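Local structure of epoxyqueuosine reductase (Streptococcus thermophilus, 5D6S) at residues 179-184 with 188-193. The protein is an epoxyqueuosine reductase of the QueG family that carries cobalamin and two iron-sulfur clusters. Sequence-based numbering, arbitrary orientation.
Sequences GLVISK and SYMYLG
Part of the cobalamin pocket is formed by strands 181-182 and 190-197, whose side chains meet at Val181, Met190 and Leu192. The strands belong to different sheets, and here they meet mainly through side chains. The two methyls of Val181 touch different partners. CG1, anti to the backbone N (chi1 161°), lies 3.7 Å from Met190 CE, and the two side chains cross at about a right angle. CG2 lies 3.9 Å from Leu192 CD1. The Met190 chain bends at its last torsion (chi3 -73°), which brings CE against Val181 O and Ser183 N and SD alongside Ser183. Ser183 OG sits 3.6 Å from Met190 SD, but its hydrogen bond goes to Tyr186 N in the short connection between the segments. Ser188 CA makes a CA-H...O contact of 3.4 Å with Val181 O. Ile182 CD1 rests 4.0 Å from Ser188 CB, while Ser188 OG is hydrogen-bonded to Asn273 and Gln267. The Ile182 side chain also lies about 4 Å from an iron-sulfur cluster at the nearest atoms. The two-stranded antiparallel sheet of 174-175 and 181-182 thus packs against strand 190-197 of the four-stranded antiparallel sheet, and backbone atoms of both segments form hydrogen bonds with cobalamin.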
loop_
_atom_site.group_PDB
_atom_site.type_symbol
_atom_site.label_atom_id
_atom_site.label_comp_id
_atom_site.label_asym_id
_atom_site.label_seq_id
_atom_site.Cartn_x
_atom_site.Cartn_y
_atom_site.Cartn_z
ATOM N N GLY A 179 8.626 -5.007 9.177
ATOM C CA GLY A 179 7.902 -3.841 9.695
ATOM C C GLY A 179 6.425 -4.099 9.925
ATOM O O GLY A 179 5.748 -3.317 10.581
ATOM N N LEU A 180 5.932 -5.211 9.412
ATOM C CA LEU A 180 4.506 -5.502 9.471
ATOM C C LEU A 180 4.072 -6.328 10.689
ATOM O O LEU A 180 4.871 -7.006 11.322
ATOM C CB LEU A 180 4.095 -6.248 8.206
ATOM C CG LEU A 180 4.173 -5.431 6.917
ATOM C CD1 LEU A 180 4.118 -6.362 5.712
ATOM C CD2 LEU A 180 3.037 -4.426 6.876
ATOM N N VAL A 181 2.781 -6.270 10.982
ATOM C CA VAL A 181 2.187 -7.070 12.044
ATOM C C VAL A 181 1.792 -8.418 11.492
ATOM O O VAL A 181 1.034 -8.501 10.539
ATOM C CB VAL A 181 0.958 -6.388 12.659
ATOM C CG1 VAL A 181 0.098 -7.390 13.399
ATOM C CG2 VAL A 181 1.398 -5.278 13.606
ATOM N N ILE A 182 2.320 -9.468 12.118
ATOM C CA ILE A 182 2.159 -10.857 11.680
ATOM C C ILE A 182 1.397 -11.653 12.732
ATOM O O ILE A 182 1.823 -11.746 13.889
ATOM C CB ILE A 182 3.530 -11.560 11.545
ATOM C CG1 ILE A 182 4.587 -10.676 10.843
ATOM C CG2 ILE A 182 3.345 -12.930 10.903
ATOM C CD1 ILE A 182 4.918 -11.024 9.407
ATOM N N SER A 183 0.277 -12.241 12.338
ATOM C CA SER A 183 -0.438 -13.201 13.196
ATOM C C SER A 183 -0.203 -14.626 12.707
ATOM O O SER A 183 0.003 -14.852 11.509
ATOM C CB SER A 183 -1.941 -12.913 13.214
ATOM O OG SER A 183 -2.594 -13.489 12.090
ATOM N N LYS A 184 -0.202 -15.578 13.645
ATOM C CA LYS A 184 -0.141 -17.025 13.329
ATOM C C LYS A 184 -1.309 -17.449 12.460
ATOM O O LYS A 184 -1.158 -18.169 11.481
ATOM C CB LYS A 184 -0.187 -17.865 14.614
ATOM C CG LYS A 184 1.144 -18.493 14.992
ATOM C CD LYS A 184 0.985 -19.545 16.083
ATOM C CE LYS A 184 2.269 -20.355 16.261
ATOM N NZ LYS A 184 2.060 -21.533 17.152
ATOM N N SER A 188 0.502 -11.876 7.789
ATOM C CA SER A 188 0.506 -10.399 7.746
ATOM C C SER A 188 -0.646 -9.853 6.918
ATOM O O SER A 188 -0.941 -8.658 6.990
ATOM C CB SER A 188 1.824 -9.843 7.226
ATOM O OG SER A 188 2.342 -10.641 6.180
ATOM N N TYR A 189 -1.343 -10.727 6.195
ATOM C CA TYR A 189 -2.472 -10.299 5.347
ATOM C C TYR A 189 -3.697 -9.907 6.153
ATOM O O TYR A 189 -4.790 -10.454 5.975
ATOM C CB TYR A 189 -2.773 -11.323 4.223
ATOM C CG TYR A 189 -1.543 -11.583 3.338
ATOM C CD1 TYR A 189 -0.905 -10.535 2.648
ATOM C CD2 TYR A 189 -0.993 -12.852 3.232
ATOM C CE1 TYR A 189 0.215 -10.761 1.863
ATOM C CE2 TYR A 189 0.121 -13.081 2.448
ATOM C CZ TYR A 189 0.728 -12.034 1.765
ATOM O OH TYR A 189 1.836 -12.300 0.976
ATOM N N MET A 190 -3.484 -8.889 6.994
ATOM C CA MET A 190 -4.541 -8.229 7.785
ATOM C C MET A 190 -4.523 -6.695 7.673
ATOM O O MET A 190 -3.449 -6.067 7.719
ATOM C CB MET A 190 -4.384 -8.539 9.278
ATOM C CG MET A 190 -4.226 -10.008 9.652
ATOM S SD MET A 190 -3.783 -10.171 11.390
ATOM C CE MET A 190 -2.060 -9.635 11.413
ATOM N N TYR A 191 -5.721 -6.110 7.539
ATOM C CA TYR A 191 -5.936 -4.672 7.735
ATOM C C TYR A 191 -6.042 -4.395 9.226
ATOM O O TYR A 191 -6.601 -5.194 9.962
ATOM C CB TYR A 191 -7.251 -4.212 7.101
ATOM C CG TYR A 191 -7.456 -4.588 5.638
ATOM C CD1 TYR A 191 -6.473 -4.352 4.679
ATOM C CD2 TYR A 191 -8.662 -5.156 5.207
ATOM C CE1 TYR A 191 -6.679 -4.680 3.343
ATOM C CE2 TYR A 191 -8.874 -5.466 3.868
ATOM C CZ TYR A 191 -7.881 -5.230 2.939
ATOM O OH TYR A 191 -8.093 -5.546 1.610
ATOM N N LEU A 192 -5.511 -3.268 9.673
ATOM C CA LEU A 192 -5.540 -2.901 11.090
ATOM C C LEU A 192 -6.365 -1.645 11.374
ATOM O O LEU A 192 -6.477 -0.758 10.543
ATOM C CB LEU A 192 -4.123 -2.676 11.638
ATOM C CG LEU A 192 -3.169 -3.873 11.575
ATOM C CD1 LEU A 192 -1.853 -3.569 12.293
ATOM C CD2 LEU A 192 -3.825 -5.120 12.145
ATOM N N GLY A 193 -6.934 -1.611 12.571
ATOM C CA GLY A 193 -7.647 -0.456 13.092
ATOM C C GLY A 193 -7.529 -0.350 14.611
ATOM O O GLY A 193 -7.038 -1.264 15.271
#